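PDB 3PME: type C neurotoxin from Clostridium botulinum, which probably binds receptors such as gangliosides on the nerve-cell membrane, this crystallised part being the receptor-binding domain of a C/D mosaic toxin. Local coordinates for residues N3-L8 and K203-E208; L8-K13 and I52-N57; T89-I94 and S98-C103; K177-G182 and F198-K203. All coordinates share one frame; numbering follows the deposited sequence.

Contact 1: N3-L8 and K203-E208. With SO4 (sulfate ion), chain B.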
loop_
_atom_site.group_PDB
_atom_site.type_symbol
_atom_site.label_atom_id
_atom_site.label_comp_id
_atom_site.label_asym_id
_atom_site.label_seq_id
_atom_site.Cartn_x
_atom_site.Cartn_y
_atom_site.Cartn_z
ATOM N N ASN A 3 -7.671 -6.462 21.813
ATOM C CA ASN A 3 -7.439 -7.885 21.575
ATOM C C ASN A 3 -8.280 -8.805 22.458
ATOM O O ASN A 3 -8.478 -9.974 22.124
ATOM C CB ASN A 3 -5.952 -8.224 21.711
ATOM C CG ASN A 3 -5.118 -7.677 20.566
ATOM O OD1 ASN A 3 -5.645 -7.110 19.605
ATOM N ND2 ASN A 3 -3.805 -7.846 20.662
ATOM N N ASP A 4 -8.780 -8.274 23.572
ATOM C CA ASP A 4 -9.591 -9.061 24.499
ATOM C C ASP A 4 -10.896 -9.560 23.879
ATOM O O ASP A 4 -11.475 -10.542 24.349
ATOM C CB ASP A 4 -9.897 -8.263 25.768
ATOM C CG ASP A 4 -8.759 -8.299 26.776
ATOM O OD1 ASP A 4 -8.031 -9.316 26.826
ATOM O OD2 ASP A 4 -8.599 -7.311 27.524
ATOM N N SER A 5 -11.366 -8.884 22.834
ATOM C CA SER A 5 -12.623 -9.264 22.199
ATOM C C SER A 5 -12.392 -10.006 20.889
ATOM O O SER A 5 -13.333 -10.295 20.163
ATOM C CB SER A 5 -13.485 -8.031 21.943
ATOM O OG SER A 5 -12.829 -7.133 21.063
ATOM N N LYS A 6 -11.135 -10.310 20.591
ATOM C CA LYS A 6 -10.804 -11.027 19.365
ATOM C C LYS A 6 -11.196 -12.498 19.501
ATOM O O LYS A 6 -10.695 -13.194 20.386
ATOM C CB LYS A 6 -9.309 -10.883 19.070
ATOM C CG LYS A 6 -8.922 -11.146 17.633
ATOM C CD LYS A 6 -7.633 -10.411 17.259
ATOM C CE LYS A 6 -6.514 -10.719 18.234
ATOM N NZ LYS A 6 -5.210 -10.127 17.791
ATOM N N ILE A 7 -12.098 -12.972 18.646
ATOM C CA ILE A 7 -12.507 -14.375 18.692
ATOM C C ILE A 7 -11.934 -15.189 17.530
ATOM O O ILE A 7 -12.108 -16.401 17.462
ATOM C CB ILE A 7 -14.043 -14.546 18.805
ATOM C CG1 ILE A 7 -14.765 -13.930 17.608
ATOM C CG2 ILE A 7 -14.550 -13.939 20.110
ATOM C CD1 ILE A 7 -14.800 -14.827 16.399
ATOM N N LEU A 8 -11.256 -14.506 16.610
ATOM C CA LEU A 8 -10.528 -15.176 15.538
ATOM C C LEU A 8 -9.419 -14.250 15.085
ATOM O O LEU A 8 -9.645 -13.066 14.876
ATOM C CB LEU A 8 -11.452 -15.516 14.363
ATOM C CG LEU A 8 -10.748 -16.159 13.165
ATOM C CD1 LEU A 8 -10.241 -17.544 13.530
ATOM C CD2 LEU A 8 -11.690 -16.250 11.973
ATOM N N LYS A 203 -17.320 -7.643 19.441
ATOM C CA LYS A 203 -17.916 -6.370 19.800
ATOM C C LYS A 203 -17.823 -5.439 18.606
ATOM O O LYS A 203 -17.064 -5.695 17.667
ATOM C CB LYS A 203 -17.197 -5.756 21.003
ATOM C CG LYS A 203 -15.753 -5.397 20.723
ATOM C CD LYS A 203 -15.017 -4.958 21.978
ATOM C CE LYS A 203 -15.166 -3.477 22.238
ATOM N NZ LYS A 203 -14.285 -3.062 23.369
ATOM N N GLU A 204 -18.590 -4.360 18.657
ATOM C CA GLU A 204 -18.528 -3.296 17.676
ATOM C C GLU A 204 -17.416 -2.341 18.096
ATOM O O GLU A 204 -17.522 -1.664 19.118
ATOM C CB GLU A 204 -19.881 -2.573 17.631
ATOM C CG GLU A 204 -19.916 -1.350 16.749
ATOM C CD GLU A 204 -21.241 -0.617 16.831
ATOM O OE1 GLU A 204 -22.190 -1.171 17.430
ATOM O OE2 GLU A 204 -21.324 0.513 16.304
ATOM N N LEU A 205 -16.325 -2.306 17.330
ATOM C CA LEU A 205 -15.187 -1.479 17.708
ATOM C C LEU A 205 -15.512 -0.007 17.511
ATOM O O LEU A 205 -16.129 0.362 16.512
ATOM C CB LEU A 205 -13.954 -1.835 16.876
ATOM C CG LEU A 205 -13.329 -3.215 17.072
ATOM C CD1 LEU A 205 -12.080 -3.346 16.204
ATOM C CD2 LEU A 205 -12.995 -3.452 18.531
ATOM N N SER A 206 -15.098 0.827 18.458
ATOM C CA SER A 206 -15.266 2.272 18.330
ATOM C C SER A 206 -14.397 2.801 17.194
ATOM O O SER A 206 -13.461 2.138 16.766
ATOM C CB SER A 206 -14.868 2.972 19.627
ATOM O OG SER A 206 -13.476 2.850 19.853
ATOM N N ASN A 207 -14.701 3.996 16.708
ATOM C CA ASN A 207 -13.841 4.630 15.723
ATOM C C ASN A 207 -12.406 4.719 16.217
ATOM O O ASN A 207 -11.461 4.484 15.459
ATOM C CB ASN A 207 -14.367 6.010 15.363
ATOM C CG ASN A 207 -15.657 5.936 14.585
ATOM O OD1 ASN A 207 -16.173 4.845 14.338
ATOM N ND2 ASN A 207 -16.180 7.087 14.179
ATOM N N GLU A 208 -12.240 5.047 17.495
ATOM C CA GLU A 208 -10.908 5.146 18.079
ATOM C C GLU A 208 -10.176 3.803 18.023
ATOM O O GLU A 208 -8.995 3.735 17.671
ATOM C CB GLU A 208 -10.997 5.653 19.523
ATOM C CG GLU A 208 -9.647 5.808 20.208
ATOM C CD GLU A 208 -9.747 6.553 21.529
ATOM O OE1 GLU A 208 -10.865 6.989 21.891
ATOM O OE2 GLU A 208 -8.707 6.703 22.202
HETATM S S SO4 B . -18.144 5.849 17.445
HETATM O O1 SO4 B . -18.898 4.851 16.688
HETATM O O2 SO4 B . -18.815 6.069 18.724
HETATM O O3 SO4 B . -16.793 5.363 17.686
HETATM O O4 SO4 B . -18.095 7.096 16.687
#

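Contact 2: L8-K13 and I52-N57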
loop_
_atom_site.group_PDB
_atom_site.type_symbol
_atom_site.label_atom_id
_atom_site.label_comp_id
_atom_site.label_asym_id
_atom_site.label_seq_id
_atom_site.Cartn_x
_atom_site.Cartn_y
_atom_site.Cartn_z
ATOM N N LEU A 8 -11.256 -14.506 16.610
ATOM C CA LEU A 8 -10.528 -15.176 15.538
ATOM C C LEU A 8 -9.419 -14.250 15.085
ATOM O O LEU A 8 -9.645 -13.066 14.876
ATOM C CB LEU A 8 -11.452 -15.516 14.363
ATOM C CG LEU A 8 -10.748 -16.159 13.165
ATOM C CD1 LEU A 8 -10.241 -17.544 13.530
ATOM C CD2 LEU A 8 -11.690 -16.250 11.973
ATOM N N SER A 9 -8.205 -14.776 14.973
ATOM C CA SER A 9 -7.080 -13.987 14.511
ATOM C C SER A 9 -6.147 -14.884 13.709
ATOM O O SER A 9 -5.394 -15.687 14.279
ATOM C CB SER A 9 -6.344 -13.361 15.704
ATOM O OG SER A 9 -5.388 -12.407 15.277
ATOM N N LEU A 10 -6.204 -14.765 12.383
ATOM C CA LEU A 10 -5.360 -15.592 11.533
ATOM C C LEU A 10 -3.982 -14.967 11.452
ATOM O O LEU A 10 -3.803 -13.865 10.925
ATOM C CB LEU A 10 -5.959 -15.760 10.135
ATOM C CG LEU A 10 -7.352 -16.384 10.057
ATOM C CD1 LEU A 10 -7.783 -16.454 8.594
ATOM C CD2 LEU A 10 -7.370 -17.771 10.701
ATOM N N GLN A 11 -3.003 -15.669 12.008
ATOM C CA GLN A 11 -1.639 -15.173 12.015
ATOM C C GLN A 11 -0.680 -16.290 11.673
ATOM O O GLN A 11 -0.979 -17.466 11.863
ATOM C CB GLN A 11 -1.291 -14.565 13.372
ATOM C CG GLN A 11 -2.113 -13.332 13.712
ATOM C CD GLN A 11 -1.621 -12.634 14.958
ATOM O OE1 GLN A 11 -1.679 -11.407 15.062
ATOM N NE2 GLN A 11 -1.127 -13.412 15.913
ATOM N N ASN A 12 0.475 -15.914 11.146
ATOM C CA ASN A 12 1.480 -16.895 10.789
ATOM C C ASN A 12 2.408 -17.159 11.963
ATOM O O ASN A 12 3.169 -16.283 12.373
ATOM C CB ASN A 12 2.267 -16.425 9.573
ATOM C CG ASN A 12 3.051 -17.545 8.933
ATOM O OD1 ASN A 12 3.959 -18.107 9.550
ATOM N ND2 ASN A 12 2.696 -17.890 7.697
ATOM N N LYS A 13 2.315 -18.365 12.515
ATOM C CA LYS A 13 3.119 -18.759 13.666
ATOM C C LYS A 13 3.878 -20.026 13.330
ATOM O O LYS A 13 3.302 -20.981 12.811
ATOM C CB LYS A 13 2.235 -18.999 14.890
ATOM C CG LYS A 13 1.540 -17.757 15.414
ATOM C CD LYS A 13 2.555 -16.692 15.799
ATOM C CE LYS A 13 1.878 -15.395 16.206
ATOM N NZ LYS A 13 2.883 -14.349 16.553
ATOM N N ILE A 52 -8.794 -21.418 1.954
ATOM C CA ILE A 52 -8.545 -21.593 3.371
ATOM C C ILE A 52 -9.894 -21.850 4.020
ATOM O O ILE A 52 -10.812 -21.052 3.873
ATOM C CB ILE A 52 -7.909 -20.355 3.998
ATOM C CG1 ILE A 52 -6.584 -20.021 3.304
ATOM C CG2 ILE A 52 -7.705 -20.574 5.495
ATOM C CD1 ILE A 52 -5.908 -18.774 3.849
ATOM N N ILE A 53 -10.029 -22.977 4.707
ATOM C CA ILE A 53 -11.284 -23.305 5.371
ATOM C C ILE A 53 -11.095 -23.129 6.866
ATOM O O ILE A 53 -10.231 -23.771 7.467
ATOM C CB ILE A 53 -11.702 -24.762 5.107
ATOM C CG1 ILE A 53 -11.633 -25.098 3.613
ATOM C CG2 ILE A 53 -13.077 -25.048 5.714
ATOM C CD1 ILE A 53 -12.287 -24.096 2.722
ATOM N N VAL A 54 -11.881 -22.244 7.468
ATOM C CA VAL A 54 -11.790 -22.012 8.904
ATOM C C VAL A 54 -13.050 -22.521 9.591
ATOM O O VAL A 54 -14.147 -22.114 9.240
ATOM C CB VAL A 54 -11.600 -20.515 9.223
ATOM C CG1 VAL A 54 -11.492 -20.287 10.727
ATOM C CG2 VAL A 54 -10.361 -19.966 8.504
ATOM N N ASN A 55 -12.889 -23.431 10.546
ATOM C CA ASN A 55 -14.015 -23.871 11.365
ATOM C C ASN A 55 -13.842 -23.398 12.797
ATOM O O ASN A 55 -12.952 -23.867 13.509
ATOM C CB ASN A 55 -14.134 -25.395 11.339
ATOM C CG ASN A 55 -14.650 -25.912 10.020
ATOM O OD1 ASN A 55 -15.829 -25.766 9.709
ATOM N ND2 ASN A 55 -13.773 -26.527 9.238
ATOM N N LEU A 56 -14.676 -22.452 13.207
ATOM C CA LEU A 56 -14.666 -21.955 14.571
ATOM C C LEU A 56 -15.273 -22.991 15.499
ATOM O O LEU A 56 -16.094 -23.805 15.079
ATOM C CB LEU A 56 -15.493 -20.673 14.677
ATOM C CG LEU A 56 -14.895 -19.339 14.219
ATOM C CD1 LEU A 56 -14.282 -19.445 12.840
ATOM C CD2 LEU A 56 -15.991 -18.263 14.258
ATOM N N ASN A 57 -14.852 -22.957 16.756
ATOM C CA ASN A 57 -15.543 -23.661 17.813
ATOM C C ASN A 57 -16.932 -23.062 17.861
ATOM O O ASN A 57 -17.096 -21.871 18.144
ATOM C CB ASN A 57 -14.816 -23.444 19.141
ATOM C CG ASN A 57 -15.472 -24.172 20.296
ATOM O OD1 ASN A 57 -16.694 -24.307 20.351
ATOM N ND2 ASN A 57 -14.659 -24.637 21.238
#

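Contact 3: T89-I94 and S98-C103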
loop_
_atom_site.group_PDB
_atom_site.type_symbol
_atom_site.label_atom_id
_atom_site.label_comp_id
_atom_site.label_asym_id
_atom_site.label_seq_id
_atom_site.Cartn_x
_atom_site.Cartn_y
_atom_site.Cartn_z
ATOM N N THR A 89 -17.102 -14.199 -5.260
ATOM C CA THR A 89 -17.145 -14.387 -3.816
ATOM C C THR A 89 -15.734 -14.689 -3.330
ATOM O O THR A 89 -15.074 -15.585 -3.853
ATOM C CB THR A 89 -18.103 -15.524 -3.419
ATOM O OG1 THR A 89 -19.440 -15.163 -3.789
ATOM C CG2 THR A 89 -18.057 -15.761 -1.914
ATOM N N ILE A 90 -15.268 -13.938 -2.337
ATOM C CA ILE A 90 -13.911 -14.085 -1.832
ATOM C C ILE A 90 -13.866 -14.716 -0.437
ATOM O O ILE A 90 -12.977 -15.510 -0.132
ATOM C CB ILE A 90 -13.217 -12.711 -1.757
ATOM C CG1 ILE A 90 -13.257 -12.027 -3.129
ATOM C CG2 ILE A 90 -11.795 -12.845 -1.219
ATOM C CD1 ILE A 90 -12.779 -12.891 -4.236
ATOM N N ILE A 91 -14.812 -14.344 0.419
ATOM C CA ILE A 91 -14.878 -14.929 1.752
ATOM C C ILE A 91 -16.326 -15.325 1.935
ATOM O O ILE A 91 -17.211 -14.482 1.816
ATOM C CB ILE A 91 -14.491 -13.926 2.859
ATOM C CG1 ILE A 91 -13.145 -13.258 2.555
ATOM C CG2 ILE A 91 -14.436 -14.627 4.216
ATOM C CD1 ILE A 91 -12.782 -12.161 3.552
ATOM N N ASN A 92 -16.577 -16.604 2.193
ATOM C CA ASN A 92 -17.952 -17.100 2.211
ATOM C C ASN A 92 -18.318 -17.713 3.543
ATOM O O ASN A 92 -17.665 -18.652 4.001
ATOM C CB ASN A 92 -18.138 -18.145 1.113
ATOM C CG ASN A 92 -19.590 -18.443 0.832
ATOM O OD1 ASN A 92 -20.487 -17.942 1.514
ATOM N ND2 ASN A 92 -19.836 -19.254 -0.191
ATOM N N SER A 93 -19.360 -17.178 4.168
ATOM C CA SER A 93 -19.897 -17.761 5.390
ATOM C C SER A 93 -21.417 -17.766 5.299
ATOM O O SER A 93 -22.110 -17.413 6.257
ATOM C CB SER A 93 -19.403 -17.012 6.632
ATOM O OG SER A 93 -19.539 -17.806 7.805
ATOM N N ILE A 94 -21.910 -18.146 4.121
ATOM C CA ILE A 94 -23.332 -18.382 3.888
ATOM C C ILE A 94 -23.587 -19.879 3.798
ATOM O O ILE A 94 -22.976 -20.569 2.983
ATOM C CB ILE A 94 -23.800 -17.777 2.560
ATOM C CG1 ILE A 94 -23.579 -16.271 2.546
ATOM C CG2 ILE A 94 -25.285 -18.106 2.310
ATOM C CD1 ILE A 94 -24.408 -15.546 3.519
ATOM N N SER A 98 -28.364 -18.300 4.598
ATOM C CA SER A 98 -28.136 -17.211 5.545
ATOM C C SER A 98 -26.679 -17.143 6.029
ATOM O O SER A 98 -25.988 -18.153 6.092
ATOM C CB SER A 98 -29.129 -17.336 6.713
ATOM O OG SER A 98 -29.087 -16.225 7.585
ATOM N N GLY A 99 -26.226 -15.938 6.362
ATOM C CA GLY A 99 -24.894 -15.722 6.900
ATOM C C GLY A 99 -24.318 -14.448 6.320
ATOM O O GLY A 99 -25.034 -13.486 6.061
ATOM N N TRP A 100 -23.011 -14.432 6.102
ATOM C CA TRP A 100 -22.367 -13.254 5.515
ATOM C C TRP A 100 -21.356 -13.674 4.468
ATOM O O TRP A 100 -20.899 -14.821 4.464
ATOM C CB TRP A 100 -21.680 -12.412 6.591
ATOM C CG TRP A 100 -20.641 -13.161 7.401
ATOM C CD1 TRP A 100 -20.852 -13.895 8.537
ATOM C CD2 TRP A 100 -19.238 -13.251 7.124
ATOM N NE1 TRP A 100 -19.664 -14.426 8.984
ATOM C CE2 TRP A 100 -18.657 -14.035 8.138
ATOM C CE3 TRP A 100 -18.413 -12.725 6.120
ATOM C CZ2 TRP A 100 -17.284 -14.323 8.174
ATOM C CZ3 TRP A 100 -17.054 -13.005 6.162
ATOM C CH2 TRP A 100 -16.508 -13.799 7.181
ATOM N N LYS A 101 -21.017 -12.748 3.569
ATOM C CA LYS A 101 -19.931 -12.993 2.621
ATOM C C LYS A 101 -19.309 -11.680 2.167
ATOM O O LYS A 101 -19.893 -10.609 2.310
ATOM C CB LYS A 101 -20.421 -13.807 1.411
ATOM C CG LYS A 101 -21.482 -13.116 0.565
ATOM C CD LYS A 101 -21.813 -13.937 -0.683
ATOM C CE LYS A 101 -23.004 -13.339 -1.415
ATOM N NZ LYS A 101 -23.422 -14.172 -2.576
ATOM N N LEU A 102 -18.089 -11.778 1.653
ATOM C CA LEU A 102 -17.410 -10.656 1.021
ATOM C C LEU A 102 -17.200 -10.996 -0.441
ATOM O O LEU A 102 -16.701 -12.080 -0.770
ATOM C CB LEU A 102 -16.053 -10.408 1.665
ATOM C CG LEU A 102 -15.250 -9.235 1.083
ATOM C CD1 LEU A 102 -15.857 -7.906 1.517
ATOM C CD2 LEU A 102 -13.794 -9.331 1.519
ATOM N N CYS A 103 -17.579 -10.071 -1.316
ATOM C CA CYS A 103 -17.381 -10.237 -2.758
ATOM C C CYS A 103 -16.607 -9.073 -3.351
ATOM O O CYS A 103 -16.509 -8.000 -2.756
ATOM C CB CYS A 103 -18.721 -10.319 -3.487
ATOM S SG CYS A 103 -19.850 -11.551 -2.851
HETATM O O HOH W 1 -21.557 -13.587 -4.540
HETATM O O HOH W 2 -19.596 -16.706 10.923
#

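Contact 4: K177-G182 and F198-K203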
loop_
_atom_site.group_PDB
_atom_site.type_symbol
_atom_site.label_atom_id
_atom_site.label_comp_id
_atom_site.label_asym_id
_atom_site.label_seq_id
_atom_site.Cartn_x
_atom_site.Cartn_y
_atom_site.Cartn_z
ATOM N N LYS A 177 -20.433 -21.566 11.499
ATOM C CA LYS A 177 -19.112 -21.666 12.114
ATOM C C LYS A 177 -17.986 -21.787 11.086
ATOM O O LYS A 177 -16.814 -21.660 11.438
ATOM C CB LYS A 177 -19.059 -22.863 13.062
ATOM C CG LYS A 177 -19.040 -24.196 12.341
ATOM C CD LYS A 177 -19.362 -25.330 13.293
ATOM C CE LYS A 177 -19.209 -26.682 12.611
ATOM N NZ LYS A 177 -17.802 -26.914 12.196
ATOM N N THR A 178 -18.335 -22.023 9.825
ATOM C CA THR A 178 -17.327 -22.199 8.776
ATOM C C THR A 178 -17.162 -20.934 7.932
ATOM O O THR A 178 -18.150 -20.308 7.534
ATOM C CB THR A 178 -17.691 -23.368 7.850
ATOM O OG1 THR A 178 -17.812 -24.565 8.630
ATOM C CG2 THR A 178 -16.610 -23.566 6.788
ATOM N N ILE A 179 -15.910 -20.565 7.676
ATOM C CA ILE A 179 -15.587 -19.438 6.804
ATOM C C ILE A 179 -14.669 -19.972 5.737
ATOM O O ILE A 179 -13.634 -20.568 6.052
ATOM C CB ILE A 179 -14.857 -18.323 7.566
ATOM C CG1 ILE A 179 -15.689 -17.857 8.756
ATOM C CG2 ILE A 179 -14.587 -17.133 6.655
ATOM C CD1 ILE A 179 -14.922 -16.952 9.700
ATOM N N VAL A 180 -15.034 -19.770 4.474
ATOM C CA VAL A 180 -14.192 -20.233 3.373
ATOM C C VAL A 180 -13.606 -19.059 2.599
ATOM O O VAL A 180 -14.352 -18.267 2.005
ATOM C CB VAL A 180 -14.989 -21.120 2.399
ATOM C CG1 VAL A 180 -14.112 -21.551 1.222
ATOM C CG2 VAL A 180 -15.574 -22.328 3.133
ATOM N N PHE A 181 -12.273 -18.963 2.599
ATOM C CA PHE A 181 -11.559 -17.961 1.817
ATOM C C PHE A 181 -11.185 -18.574 0.475
ATOM O O PHE A 181 -10.594 -19.660 0.431
ATOM C CB PHE A 181 -10.274 -17.534 2.523
ATOM C CG PHE A 181 -10.503 -16.803 3.811
ATOM C CD1 PHE A 181 -10.780 -17.499 4.971
ATOM C CD2 PHE A 181 -10.416 -15.416 3.863
ATOM C CE1 PHE A 181 -10.989 -16.821 6.174
ATOM C CE2 PHE A 181 -10.612 -14.741 5.057
ATOM C CZ PHE A 181 -10.899 -15.442 6.211
ATOM N N GLY A 182 -11.516 -17.892 -0.615
ATOM C CA GLY A 182 -11.130 -18.384 -1.926
ATOM C C GLY A 182 -12.072 -18.027 -3.051
ATOM O O GLY A 182 -13.256 -17.762 -2.826
ATOM N N PHE A 198 -6.322 -10.979 9.099
ATOM C CA PHE A 198 -7.760 -11.207 9.224
ATOM C C PHE A 198 -8.168 -11.477 10.681
ATOM O O PHE A 198 -7.656 -12.417 11.310
ATOM C CB PHE A 198 -8.231 -12.353 8.336
ATOM C CG PHE A 198 -9.726 -12.470 8.280
ATOM C CD1 PHE A 198 -10.406 -13.278 9.184
ATOM C CD2 PHE A 198 -10.444 -11.751 7.345
ATOM C CE1 PHE A 198 -11.788 -13.370 9.154
ATOM C CE2 PHE A 198 -11.835 -11.833 7.302
ATOM C CZ PHE A 198 -12.507 -12.642 8.211
ATOM N N ASN A 199 -9.084 -10.645 11.191
ATOM C CA ASN A 199 -9.558 -10.705 12.579
ATOM C C ASN A 199 -11.075 -10.609 12.660
ATOM O O ASN A 199 -11.704 -9.875 11.894
ATOM C CB ASN A 199 -9.010 -9.528 13.392
ATOM C CG ASN A 199 -7.532 -9.653 13.678
ATOM O OD1 ASN A 199 -7.044 -10.736 13.957
ATOM N ND2 ASN A 199 -6.820 -8.532 13.641
ATOM N N ILE A 200 -11.668 -11.314 13.621
ATOM C CA ILE A 200 -13.070 -11.084 13.951
ATOM C C ILE A 200 -13.171 -10.793 15.440
ATOM O O ILE A 200 -12.521 -11.447 16.239
ATOM C CB ILE A 200 -13.959 -12.276 13.576
ATOM C CG1 ILE A 200 -13.891 -12.524 12.066
ATOM C CG2 ILE A 200 -15.427 -12.013 14.007
ATOM C CD1 ILE A 200 -14.695 -13.707 11.574
ATOM N N PHE A 201 -13.976 -9.796 15.793
ATOM C CA PHE A 201 -14.131 -9.351 17.178
ATOM C C PHE A 201 -15.582 -9.545 17.593
ATOM O O PHE A 201 -16.490 -9.424 16.766
ATOM C CB PHE A 201 -13.782 -7.862 17.308
ATOM C CG PHE A 201 -12.377 -7.515 16.892
ATOM C CD1 PHE A 201 -12.063 -7.305 15.551
ATOM C CD2 PHE A 201 -11.377 -7.377 17.842
ATOM C CE1 PHE A 201 -10.770 -6.985 15.173
ATOM C CE2 PHE A 201 -10.089 -7.057 17.472
ATOM C CZ PHE A 201 -9.784 -6.856 16.133
ATOM N N SER A 202 -15.798 -9.829 18.874
ATOM C CA SER A 202 -17.148 -10.056 19.391
ATOM C C SER A 202 -17.761 -8.779 19.953
ATOM O O SER A 202 -18.605 -8.817 20.848
ATOM C CB SER A 202 -17.122 -11.121 20.481
ATOM O OG SER A 202 -16.308 -10.678 21.552
ATOM N N LYS A 203 -17.320 -7.643 19.441
ATOM C CA LYS A 203 -17.916 -6.370 19.800
ATOM C C LYS A 203 -17.823 -5.439 18.606
ATOM O O LYS A 203 -17.064 -5.695 17.667
ATOM C CB LYS A 203 -17.197 -5.756 21.003
ATOM C CG LYS A 203 -15.753 -5.397 20.723
ATOM C CD LYS A 203 -15.017 -4.958 21.978
ATOM C CE LYS A 203 -15.166 -3.477 22.238
ATOM N NZ LYS A 203 -14.285 -3.062 23.369
#

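Contact 1: N3-L8 and K203-E208
Ser5 leans against the aliphatic part of the Lys203 side chain, and nearly all of this small contact rests on that pair. Ser5 OG lies 3.2 Å from Lys203 CD, and Ser5 CB sits 3.4 Å from the same CD, tighter than carbons usually pack. Being a carbon, CD offers the hydroxyl no polar partner; OG is hydrogen-bonded instead to the carbonyl O of Ile2. On Lys203, CG stands between the backbone N and C (chi1 64°), and with chi2 extended CG and CD come alongside the serine; the bend at chi3 (-88°) then turns CE and NZ away from Ser5 OG. Leu205 CD2 only brushes Ser5 OG, at 4.5 Å. Lys203 O and Leu205 N both bond Ser70 OG, tying together the turn that leads from strand 193-201 to the helix. At the far end of this turn, Asn207 N donates to O3 of a sulfate ion, probably from the crystallisation liquor, over 2.7 Å and almost straight at 173°. Ser206 OG bonds the backbone N of Asp209. Ser206 is thus the N-cap of helix 207-218, whose first turn receives an anion at its N-terminus.

Contact 2: L8-K13 and I52-N57
Leu8 and Leu10 on one strand meet Val54 and Leu56 across the interior of a beta-sandwich, the concanavalin-like fold of the N-terminal receptor-binding region. The evidence that two layers face each other here is direct. No hydrogen bond joins the segments, and the nearest CA atoms, Leu8 CA and Leu56 CA, are 8.0 Å apart, while Leu10 CA and Val54 CA are separated by 9.5 Å. Strand 6-13 instead makes backbone bonds within its own sheet, among them those to Ile200 and Phe198, whereas Ile52 bonds Phe181 in the other sheet.

Leu8 and Leu10, two apart on the strand, lie on the same face, and both have CB directed at the other segment. In Leu8, CG is trans to the backbone N (chi1 177°), which extends the isobutyl group from its strand; the fork then divides its two methyls between different partners. Leu8 CD1 goes to Val54 CG1 at 4.1 Å, the two side chains crossing at a slant, and Leu8 CD2 goes to Leu56 CD1 at 4.2 Å. The CB of Leu56 is not directed at the opposing strand, yet its CD1 end swings nearer and makes that second contact. Val54 is likewise shared, one methyl for each leucine, so the valine touches both inward-facing leucines of strand 6-13.

All four residues are buried, and Ile179 and Phe181 close in on Leu8 and Leu10 respectively from strand 178-181. These distances are those of ordinary, unstrained van der Waals contact between apolar groups. Of the valine's two contacts the longer is the second, Val54 CG2 to Leu10 CD2 at 4.3 Å.

Contact 3: T89-I94 and S98-C103
Trp100 lays its indole against Ser93 and Ile91 of the neighbouring strand. From CB, CG stands between the backbone N and C (chi1 57°), which brings the ring back over the pairing strand. Trp100 CG is 4.1 Å from Ser93 CB; CD1, CD2 and CZ2 lie somewhat nearer to it, and the approach tightens to 3.4 Å between Trp100 CE2 and Ser93 CB. That CB makes a CH-pi contact with the five-membered ring, 19° off its normal and therefore over the face. Trp100 NE1 donates to a water at 3.0 Å; the water gives only a weak bond to Ser93 OG, whose stronger partner is Thr178 O. At the far end of the benzo ring, Trp100 CZ3 meets Ile91 CG2 at 3.6 Å, with CH2 almost as near. The two backbones pair antiparallel, Ser93 N bonding Trp100 O at 2.8 Å. Farther on, Leu102 O accepts from both Ile90 N (2.8 Å) and Ile91 N (3.2 Å). One carbonyl gripped by two successive amides marks a classic beta bulge, here where strand 87-90 gives way to the hairpin of strands 92-95 and 100-105.

Contact 4: K177-G182 and F198-K203
Phe198 and Phe181 form a T-shaped aromatic pair in the hydrophobic interior of the beta-sandwich, between strands of its two facing sheets. Together with Ile179 these residues bury most of the interface. The backbones stay well apart, Phe181 CA and Phe198 CA being 10.7 Å from each other, so side chains alone span the gap and no hydrogen bond crosses it.

The ring geometry is nearly ideal for an edge-to-face pair. The planes stand at 89°, and the Phe181 and Phe198 ring centroids are 4.8 Å apart. Phe181 supplies the edge: its CZ hovers 3.5 Å above the plane of the Phe198 ring, over the centre, and accordingly lies at similar distances from all six ring carbons. Beside it, Phe181 CE2 comes within 3.8 Å of Phe198 CD2. The first torsions carry both rings into the gap, and the second, near perpendicular in both, set how the planes are turned. Phe198 has CG trans to its backbone N (chi1 -171°), and presents a ring face across the gap; in Phe181 CG lies beside the N and opposite the carbonyl carbon (chi1 -66°), and the ring arrives with its rim leading. Such an approach would set the slightly positive C-H edge of one ring against the pi cloud of the other.

Phe43 makes another edge-to-face pair with Phe181, and Val71 touches Phe198, extending the apolar cluster. Ile179, two residues before Phe181 and facing the same way, also touches Ile91. Its own contact with the opposite sheet is made tip to tip, by one methyl on each side: Ile179 CD1 to Ile200 CD1, 3.8 Å.

Contacts 2, 3 and 4 lie in the concanavalin-like sandwich, and contact 1 sits beside it where strand 193-201 leads into helix 207-218. Contact 1 closes a long loop in which the others are nested; contact 2 closes before contact 3 opens, and contact 3 before contact 4. Contacts 2 and 4 have centres about 8 Å apart and join the same two sheets, strands 6-13 and 193-201 pairing in one, 51-55 and 178-181 in the other. Contact 3, centred about 10 Å from contact 4, adds its hairpin through Asn92 N and Val180 O, 2.8 Å apart. The centre of contact 1 lies about 13 Å from that of contact 4. The N-terminal segment of this fragment is thus packed against the turn before the helix.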